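Local coordinates for protein peptide synthetase, module 7 (Actinoplanes teichomyceticus, PDB 4TX3) that probably acts as the condensation-like X domain of a glycopeptide (teicoplanin) synthetase, recruiting cytochrome P450 enzymes to the carrier-bound peptide, at residues L70-P75 / Q83-A88; V340-I345 / R357-Q362. One frame throughout, in Å; residues are numbered along the deposited sequence.

Interaction 1: L70-P75 / Q83-A88; sequences LRTTFP and QHIHDA
Thr-73 OG1 forms a hydrogen bond with His-86 NE2 at 2.8 Å, at the edge of the imidazole. The hydroxyl reaches it by standing between its own backbone N and carbonyl carbon (chi1 49°), while the two side chains cross at about a right angle. The same ring has the CD2 of His-84 over the centre of one face, 3.7 Å above its plane. Behind this polar tie is a short antiparallel hairpin: Thr-73 and His-84 form a hydrogen-bonded pair, with Thr-73 N to His-84 O at 3.0 Å and His-84 N to Thr-73 O at 2.9 Å; two residues on, past the non-hydrogen-bonded pair Thr-72/Ile-85, Arg-71 O accepts His-86 N. The extended Arg-71 chain runs along the 86-88 backbone and sends NH1 to His-86 O (2.9 Å), nearly in the guanidinium plane; NE and NH2 bond Ala-64 O and Ala-65 O. Opposite the Thr-73 side, a water bridges Thr-72 OG1, also bonded to Glu-68 O, and Gln-83 OE1, while Gln-83 NE2 bonds Pro-18 O. Thr-72 CG2 packs on Gln-83 CB at 3.6 Å. Phe-74 lies alongside Gln-83, ring and amide planes 15° apart. Arg-71 thus ties the hairpin to helix 53-66, whereas Gln-83 and Ile-85 rest on helix 180-191 and Trp-27 of helix 21-28 bonds Phe-74 O.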
ATOM      1  N   LEU B  70     -21.877  -5.548  -0.213  1.00 31.79           N
ATOM      2  CA  LEU B  70     -22.297  -5.429   1.189  1.00 28.90           C
ATOM      3  C   LEU B  70     -23.799  -5.128   1.390  1.00 34.78           C
ATOM      4  O   LEU B  70     -24.303  -5.156   2.522  1.00 35.89           O
ATOM      5  CB  LEU B  70     -21.494  -4.338   1.884  1.00 34.09           C
ATOM      6  CG  LEU B  70     -19.992  -4.528   2.041  1.00 34.27           C
ATOM      7  CD1 LEU B  70     -19.430  -3.371   2.854  1.00 30.71           C
ATOM      8  CD2 LEU B  70     -19.707  -5.858   2.699  1.00 28.77           C
ATOM      9  N   ARG B  71     -24.505  -4.794   0.314  1.00 30.37           N
ATOM     10  CA  ARG B  71     -25.960  -4.671   0.374  1.00 31.92           C
ATOM     11  C   ARG B  71     -26.574  -5.658  -0.620  1.00 30.89           C
ATOM     12  O   ARG B  71     -27.582  -5.389  -1.263  1.00 32.80           O
ATOM     13  CB  ARG B  71     -26.421  -3.232   0.102  1.00 29.66           C
ATOM     14  CG  ARG B  71     -25.657  -2.505  -0.994  1.00 31.46           C
ATOM     15  CD  ARG B  71     -26.028  -1.022  -1.035  1.00 32.70           C
ATOM     16  NE  ARG B  71     -25.112  -0.227  -1.846  1.00 29.47           N
ATOM     17  CZ  ARG B  71     -25.266  -0.016  -3.153  1.00 34.16           C
ATOM     18  NH1 ARG B  71     -26.303  -0.546  -3.798  1.00 30.73           N
ATOM     19  NH2 ARG B  71     -24.382   0.723  -3.819  1.00 29.02           N
ATOM     20  N   THR B  72     -25.930  -6.805  -0.748  1.00 29.27           N
ATOM     21  CA  THR B  72     -26.431  -7.861  -1.597  1.00 30.82           C
ATOM     22  C   THR B  72     -26.956  -9.026  -0.754  1.00 31.42           C
ATOM     23  O   THR B  72     -26.317  -9.427   0.218  1.00 33.54           O
ATOM     24  CB  THR B  72     -25.337  -8.367  -2.541  1.00 28.80           C
ATOM     25  OG1 THR B  72     -24.798  -7.262  -3.274  1.00 30.03           O
ATOM     26  CG2 THR B  72     -25.898  -9.380  -3.510  1.00 30.31           C
ATOM     27  N   THR B  73     -28.122  -9.552  -1.121  1.00 28.49           N
ATOM     28  CA  THR B  73     -28.606 -10.807  -0.570  1.00 32.22           C
ATOM     29  C   THR B  73     -28.571 -11.825  -1.672  1.00 30.94           C
ATOM     30  O   THR B  73     -28.382 -11.457  -2.830  1.00 29.12           O
ATOM     31  CB  THR B  73     -30.039 -10.711  -0.013  1.00 33.81           C
ATOM     32  OG1 THR B  73     -30.891 -10.077  -0.984  1.00 36.89           O
ATOM     33  CG2 THR B  73     -30.053  -9.938   1.300  1.00 27.45           C
ATOM     34  N   PHE B  74     -28.778 -13.096  -1.321  1.00 30.66           N
ATOM     35  CA  PHE B  74     -28.654 -14.183  -2.291  1.00 31.48           C
ATOM     36  C   PHE B  74     -29.894 -15.100  -2.284  1.00 37.21           C
ATOM     37  O   PHE B  74     -29.831 -16.272  -1.879  1.00 34.45           O
ATOM     38  CB  PHE B  74     -27.370 -14.982  -2.013  1.00 32.01           C
ATOM     39  CG  PHE B  74     -26.108 -14.137  -2.039  1.00 32.24           C
ATOM     40  CD1 PHE B  74     -25.757 -13.345  -0.956  1.00 27.95           C
ATOM     41  CD2 PHE B  74     -25.282 -14.131  -3.157  1.00 32.97           C
ATOM     42  CE1 PHE B  74     -24.618 -12.554  -0.988  1.00 32.37           C
ATOM     43  CE2 PHE B  74     -24.132 -13.345  -3.198  1.00 30.12           C
ATOM     44  CZ  PHE B  74     -23.799 -12.553  -2.107  1.00 31.59           C
ATOM     45  N   PRO B  75     -31.036 -14.565  -2.736  1.00 34.38           N
ATOM     46  CA  PRO B  75     -32.277 -15.343  -2.735  1.00 31.75           C
ATOM     47  C   PRO B  75     -32.320 -16.402  -3.822  1.00 33.74           C
ATOM     48  O   PRO B  75     -31.576 -16.315  -4.804  1.00 36.56           O
ATOM     49  CB  PRO B  75     -33.348 -14.277  -2.990  1.00 29.96           C
ATOM     50  CG  PRO B  75     -32.638 -13.233  -3.809  1.00 31.59           C
ATOM     51  CD  PRO B  75     -31.230 -13.205  -3.275  1.00 31.65           C
ATOM     52  N   GLN B  83     -27.531 -12.659  -7.327  1.00 32.31           N
ATOM     53  CA  GLN B  83     -27.195 -11.572  -6.426  1.00 34.45           C
ATOM     54  C   GLN B  83     -28.282 -10.498  -6.501  1.00 32.33           C
ATOM     55  O   GLN B  83     -28.453  -9.851  -7.529  1.00 33.57           O
ATOM     56  CB  GLN B  83     -25.825 -10.984  -6.767  1.00 29.41           C
ATOM     57  CG  GLN B  83     -24.722 -12.015  -6.785  1.00 29.96           C
ATOM     58  CD  GLN B  83     -23.336 -11.402  -6.738  1.00 31.04           C
ATOM     59  OE1 GLN B  83     -23.021 -10.623  -5.841  1.00 27.76           O
ATOM     60  NE2 GLN B  83     -22.500 -11.740  -7.724  1.00 32.78           N
ATOM     61  N   HIS B  84     -29.033 -10.340  -5.419  1.00 29.55           N
ATOM     62  CA  HIS B  84     -29.990  -9.249  -5.324  1.00 33.42           C
ATOM     63  C   HIS B  84     -29.380  -8.010  -4.635  1.00 35.87           C
ATOM     64  O   HIS B  84     -29.177  -7.978  -3.414  1.00 32.05           O
ATOM     65  CB  HIS B  84     -31.249  -9.685  -4.578  1.00 31.00           C
ATOM     66  CG  HIS B  84     -32.341  -8.660  -4.623  1.00 38.23           C
ATOM     67  ND1 HIS B  84     -33.618  -8.951  -5.051  1.00 42.72           N
ATOM     68  CD2 HIS B  84     -32.337  -7.337  -4.327  1.00 36.51           C
ATOM     69  CE1 HIS B  84     -34.356  -7.856  -5.003  1.00 40.28           C
ATOM     70  NE2 HIS B  84     -33.602  -6.863  -4.570  1.00 37.66           N
ATOM     71  N   ILE B  85     -29.130  -6.979  -5.429  1.00 33.24           N
ATOM     72  CA  ILE B  85     -28.458  -5.785  -4.947  1.00 32.69           C
ATOM     73  C   ILE B  85     -29.466  -4.754  -4.453  1.00 30.15           C
ATOM     74  O   ILE B  85     -30.204  -4.176  -5.230  1.00 33.22           O
ATOM     75  CB  ILE B  85     -27.576  -5.202  -6.067  1.00 35.39           C
ATOM     76  CG1 ILE B  85     -26.532  -6.250  -6.486  1.00 31.81           C
ATOM     77  CG2 ILE B  85     -26.931  -3.898  -5.639  1.00 35.47           C
ATOM     78  CD1 ILE B  85     -25.820  -5.930  -7.803  1.00 37.76           C
ATOM     79  N   HIS B  86     -29.500  -4.537  -3.148  1.00 34.11           N
ATOM     80  CA  HIS B  86     -30.375  -3.530  -2.562  1.00 34.00           C
ATOM     81  C   HIS B  86     -29.763  -2.130  -2.690  1.00 32.62           C
ATOM     82  O   HIS B  86     -28.542  -1.989  -2.777  1.00 31.95           O
ATOM     83  CB  HIS B  86     -30.650  -3.868  -1.092  1.00 33.63           C
ATOM     84  CG  HIS B  86     -31.247  -5.227  -0.886  1.00 38.30           C
ATOM     85  ND1 HIS B  86     -32.604  -5.432  -0.743  1.00 41.12           N
ATOM     86  CD2 HIS B  86     -30.673  -6.456  -0.822  1.00 39.70           C
ATOM     87  CE1 HIS B  86     -32.840  -6.725  -0.589  1.00 39.05           C
ATOM     88  NE2 HIS B  86     -31.687  -7.369  -0.631  1.00 37.08           N
ATOM     89  N   ASP B  87     -30.617  -1.109  -2.714  1.00 31.63           N
ATOM     90  CA  ASP B  87     -30.178   0.288  -2.716  1.00 33.54           C
ATOM     91  C   ASP B  87     -29.330   0.664  -1.510  1.00 37.94           C
ATOM     92  O   ASP B  87     -28.438   1.509  -1.613  1.00 41.54           O
ATOM     93  CB  ASP B  87     -31.374   1.227  -2.745  1.00 35.77           C
ATOM     94  CG  ASP B  87     -31.998   1.326  -4.105  1.00 42.47           C
ATOM     95  OD1 ASP B  87     -31.341   0.925  -5.096  1.00 38.64           O
ATOM     96  OD2 ASP B  87     -33.144   1.818  -4.175  1.00 47.37           O
ATOM     97  N   ALA B  88     -29.638   0.071  -0.360  1.00 33.46           N
ATOM     98  CA  ALA B  88     -28.871   0.324   0.853  1.00 35.98           C
ATOM     99  C   ALA B  88     -28.827  -0.877   1.802  1.00 36.33           C
ATOM    100  O   ALA B  88     -29.599  -1.836   1.674  1.00 37.39           O
ATOM    101  CB  ALA B  88     -29.427   1.527   1.572  1.00 32.89           C
TER
HETATM  102  O   HOH W   1     -23.000  -7.825  -5.447  1.00 26.51           O

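Interaction 2: V340-I345 / R357-Q362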
ATOM      1  N   VAL B 340      -9.741 -20.404 -14.562  1.00 34.41           N
ATOM      2  CA  VAL B 340     -10.725 -21.328 -14.014  1.00 36.82           C
ATOM      3  C   VAL B 340     -10.800 -21.136 -12.522  1.00 38.35           C
ATOM      4  O   VAL B 340      -9.774 -21.204 -11.839  1.00 41.12           O
ATOM      5  CB  VAL B 340     -10.400 -22.820 -14.222  1.00 34.24           C
ATOM      6  CG1 VAL B 340     -11.676 -23.617 -14.153  1.00 33.83           C
ATOM      7  CG2 VAL B 340      -9.727 -23.064 -15.498  1.00 38.15           C
ATOM      8  N   PRO B 341     -12.009 -20.909 -12.002  1.00 38.38           N
ATOM      9  CA  PRO B 341     -12.117 -20.894 -10.543  1.00 36.98           C
ATOM     10  C   PRO B 341     -11.811 -22.276 -10.006  1.00 35.41           C
ATOM     11  O   PRO B 341     -12.197 -23.280 -10.613  1.00 33.77           O
ATOM     12  CB  PRO B 341     -13.580 -20.503 -10.285  1.00 32.91           C
ATOM     13  CG  PRO B 341     -14.077 -19.973 -11.578  1.00 36.44           C
ATOM     14  CD  PRO B 341     -13.296 -20.659 -12.660  1.00 37.17           C
ATOM     15  N   PHE B 342     -11.101 -22.317  -8.888  1.00 34.36           N
ATOM     16  CA  PHE B 342     -10.861 -23.565  -8.186  1.00 33.42           C
ATOM     17  C   PHE B 342     -12.139 -24.368  -7.924  1.00 34.29           C
ATOM     18  O   PHE B 342     -12.131 -25.594  -7.985  1.00 33.86           O
ATOM     19  CB  PHE B 342     -10.166 -23.284  -6.859  1.00 28.15           C
ATOM     20  CG  PHE B 342     -10.200 -24.441  -5.920  1.00 29.98           C
ATOM     21  CD1 PHE B 342      -9.312 -25.499  -6.080  1.00 25.41           C
ATOM     22  CD2 PHE B 342     -11.135 -24.491  -4.891  1.00 27.60           C
ATOM     23  CE1 PHE B 342      -9.344 -26.581  -5.232  1.00 27.56           C
ATOM     24  CE2 PHE B 342     -11.162 -25.562  -4.040  1.00 30.03           C
ATOM     25  CZ  PHE B 342     -10.262 -26.616  -4.209  1.00 29.15           C
ATOM     26  N   GLU B 343     -13.225 -23.664  -7.618  1.00 34.99           N
ATOM     27  CA  GLU B 343     -14.464 -24.283  -7.156  1.00 36.93           C
ATOM     28  C   GLU B 343     -15.163 -25.039  -8.289  1.00 42.29           C
ATOM     29  O   GLU B 343     -16.099 -25.809  -8.073  1.00 42.10           O
ATOM     30  CB  GLU B 343     -15.393 -23.219  -6.565  1.00 34.53           C
ATOM     31  CG  GLU B 343     -14.869 -22.560  -5.278  1.00 33.85           C
ATOM     32  CD  GLU B 343     -13.762 -21.511  -5.502  1.00 35.92           C
ATOM     33  OE1 GLU B 343     -13.504 -21.130  -6.665  1.00 38.00           O
ATOM     34  OE2 GLU B 343     -13.143 -21.061  -4.507  1.00 33.33           O
ATOM     35  N   LYS B 344     -14.676 -24.814  -9.499  1.00 39.48           N
ATOM     36  CA  LYS B 344     -15.223 -25.423 -10.692  1.00 42.23           C
ATOM     37  C   LYS B 344     -14.551 -26.773 -10.937  1.00 42.25           C
ATOM     38  O   LYS B 344     -15.067 -27.629 -11.664  1.00 41.21           O
ATOM     39  CB  LYS B 344     -15.015 -24.477 -11.876  1.00 40.35           C
ATOM     40  CG  LYS B 344     -15.867 -24.763 -13.059  1.00 50.30           C
ATOM     41  CD  LYS B 344     -17.313 -24.409 -12.796  1.00 56.63           C
ATOM     42  CE  LYS B 344     -18.119 -24.518 -14.101  1.00 65.31           C
ATOM     43  NZ  LYS B 344     -17.408 -25.311 -15.161  1.00 55.66           N
ATOM     44  N   ILE B 345     -13.393 -26.951 -10.306  1.00 39.04           N
ATOM     45  CA  ILE B 345     -12.543 -28.109 -10.539  1.00 35.29           C
ATOM     46  C   ILE B 345     -13.086 -29.439  -9.994  1.00 39.50           C
ATOM     47  O   ILE B 345     -12.909 -30.460 -10.651  1.00 41.26           O
ATOM     48  CB  ILE B 345     -11.149 -27.859  -9.971  1.00 37.44           C
ATOM     49  CG1 ILE B 345     -10.381 -26.922 -10.906  1.00 38.68           C
ATOM     50  CG2 ILE B 345     -10.388 -29.169  -9.784  1.00 35.60           C
ATOM     51  CD1 ILE B 345      -9.081 -26.441 -10.340  1.00 32.80           C
ATOM     52  N   ARG B 357     -15.312 -32.739   4.055  1.00 43.23           N
ATOM     53  CA  ARG B 357     -13.958 -32.666   3.542  1.00 42.20           C
ATOM     54  C   ARG B 357     -13.800 -31.553   2.519  1.00 42.79           C
ATOM     55  O   ARG B 357     -14.709 -31.297   1.726  1.00 41.69           O
ATOM     56  CB  ARG B 357     -13.581 -34.013   2.924  1.00 41.47           C
ATOM     57  CG  ARG B 357     -12.418 -33.973   1.968  1.00 43.85           C
ATOM     58  CD  ARG B 357     -12.289 -35.262   1.200  1.00 43.94           C
ATOM     59  NE  ARG B 357     -12.446 -36.401   2.089  1.00 53.72           N
ATOM     60  CZ  ARG B 357     -13.365 -37.348   1.931  1.00 57.33           C
ATOM     61  NH1 ARG B 357     -14.205 -37.282   0.903  1.00 56.68           N
ATOM     62  NH2 ARG B 357     -13.438 -38.356   2.799  1.00 54.11           N
ATOM     63  N   HIS B 358     -12.653 -30.881   2.549  1.00 38.55           N
ATOM     64  CA  HIS B 358     -12.290 -29.965   1.474  1.00 37.60           C
ATOM     65  C   HIS B 358     -11.803 -30.771   0.263  1.00 38.03           C
ATOM     66  O   HIS B 358     -10.930 -31.629   0.397  1.00 36.22           O
ATOM     67  CB  HIS B 358     -11.218 -28.977   1.941  1.00 35.63           C
ATOM     68  CG  HIS B 358     -11.023 -27.814   1.018  1.00 37.03           C
ATOM     69  ND1 HIS B 358      -9.964 -27.727   0.143  1.00 37.78           N
ATOM     70  CD2 HIS B 358     -11.753 -26.689   0.837  1.00 32.16           C
ATOM     71  CE1 HIS B 358     -10.053 -26.603  -0.547  1.00 32.83           C
ATOM     72  NE2 HIS B 358     -11.132 -25.958  -0.144  1.00 35.25           N
ATOM     73  N   PRO B 359     -12.371 -30.499  -0.924  1.00 38.45           N
ATOM     74  CA  PRO B 359     -12.033 -31.212  -2.163  1.00 40.19           C
ATOM     75  C   PRO B 359     -10.617 -30.900  -2.682  1.00 40.96           C
ATOM     76  O   PRO B 359     -10.088 -29.824  -2.374  1.00 38.50           O
ATOM     77  CB  PRO B 359     -13.092 -30.704  -3.139  1.00 38.69           C
ATOM     78  CG  PRO B 359     -13.405 -29.340  -2.643  1.00 33.79           C
ATOM     79  CD  PRO B 359     -13.357 -29.432  -1.164  1.00 37.25           C
ATOM     80  N   VAL B 360     -10.033 -31.826  -3.452  1.00 37.42           N
ATOM     81  CA  VAL B 360      -8.701 -31.684  -4.053  1.00 33.38           C
ATOM     82  C   VAL B 360      -7.559 -31.624  -3.035  1.00 35.01           C
ATOM     83  O   VAL B 360      -6.610 -32.392  -3.145  1.00 35.56           O
ATOM     84  CB  VAL B 360      -8.590 -30.430  -4.949  1.00 37.05           C
ATOM     85  CG1 VAL B 360      -7.247 -30.426  -5.696  1.00 34.52           C
ATOM     86  CG2 VAL B 360      -9.741 -30.358  -5.920  1.00 33.93           C
ATOM     87  N   TYR B 361      -7.614 -30.706  -2.069  1.00 34.82           N
ATOM     88  CA  TYR B 361      -6.588 -30.693  -1.027  1.00 34.49           C
ATOM     89  C   TYR B 361      -7.140 -30.418   0.360  1.00 33.02           C
ATOM     90  O   TYR B 361      -8.154 -29.747   0.523  1.00 33.64           O
ATOM     91  CB  TYR B 361      -5.473 -29.682  -1.351  1.00 32.14           C
ATOM     92  CG  TYR B 361      -5.879 -28.227  -1.329  1.00 36.09           C
ATOM     93  CD1 TYR B 361      -6.430 -27.620  -2.454  1.00 33.17           C
ATOM     94  CD2 TYR B 361      -5.685 -27.449  -0.185  1.00 36.34           C
ATOM     95  CE1 TYR B 361      -6.789 -26.283  -2.435  1.00 32.75           C
ATOM     96  CE2 TYR B 361      -6.042 -26.113  -0.152  1.00 32.43           C
ATOM     97  CZ  TYR B 361      -6.593 -25.534  -1.282  1.00 36.91           C
ATOM     98  OH  TYR B 361      -6.944 -24.198  -1.253  1.00 37.52           O
ATOM     99  N   GLN B 362      -6.444 -30.953   1.358  1.00 33.13           N
ATOM    100  CA  GLN B 362      -6.863 -30.867   2.744  1.00 31.72           C
ATOM    101  C   GLN B 362      -5.766 -30.204   3.594  1.00 35.12           C
ATOM    102  O   GLN B 362      -5.969 -29.904   4.784  1.00 32.62           O
ATOM    103  CB  GLN B 362      -7.209 -32.264   3.277  1.00 32.33           C
ATOM    104  CG  GLN B 362      -8.366 -32.955   2.553  1.00 32.99           C
ATOM    105  CD  GLN B 362      -7.965 -33.525   1.201  1.00 36.56           C
ATOM    106  OE1 GLN B 362      -6.924 -34.160   1.073  1.00 40.51           O
ATOM    107  NE2 GLN B 362      -8.787 -33.288   0.183  1.00 33.70           N
TER
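Phe-342 pushes its ring from the 340-345 loop toward three side chains and a carbonyl of 357-362, forming a buried aromatic cluster with His-358 and Tyr-361. Its CG lies anti to the backbone N (chi1 165°), which carries CE1, CZ and CE2 into the contact. The His-358 imidazole approaches from the opposite direction with its plane only 8° from that of Phe-342; yet the rings are slid apart and barely overlap, touching through Phe-342 CZ and His-358 CE1 at 3.7 Å. Tyr-361 is turned 59° to Phe-342, and its CE1 comes within 3.8 Å of Phe-342 CE1. Val-360 CG2 packs against Phe-342 CE1 at 3.9 Å and also meets Ile-345 CG2. At the ring edge sits Pro-359 O, already bound by Tyr-361 N in a gamma turn centred on Val-360. Pro-307 of strand 306-313 touches Phe-342 and Tyr-361, and 357-362 leads into strand 363-369. Replacing Phe-342 by an alanine would probably open a gap between the loops and leave Val-360 CG2 and the near sides of His-358 and Tyr-361 without the ring they pack on. No hydrogen bond crosses the contact, so shape and apolar surface join the loops, while His-358 ND1 to Tyr-361 O (2.7 Å), fixing the imidazole's rotation, and Gln-362 NE2 to His-358 O stay within 357-362.

Overall arrangement
Interaction 1 and interaction 2 follow one another along the chain and do not touch: their centres are 27 Å apart and their nearest atoms about 12 Å. The first is a partly buried hairpin at the periphery of the N-terminal lobe, the second a buried loop contact closer to the centre of the chain. Helices 21-28 and 180-191, which both reach the hairpin, also serve 340-345: the first through Ala-21, Arg-22 and Arg-25, Arg-22 making a salt bridge to Glu-343, the second through Glu-187 and Leu-191, which touch Pro-341. Interaction 1 combines backbone pairing with side-chain bonds, whereas interaction 2 has no hydrogen bond across it.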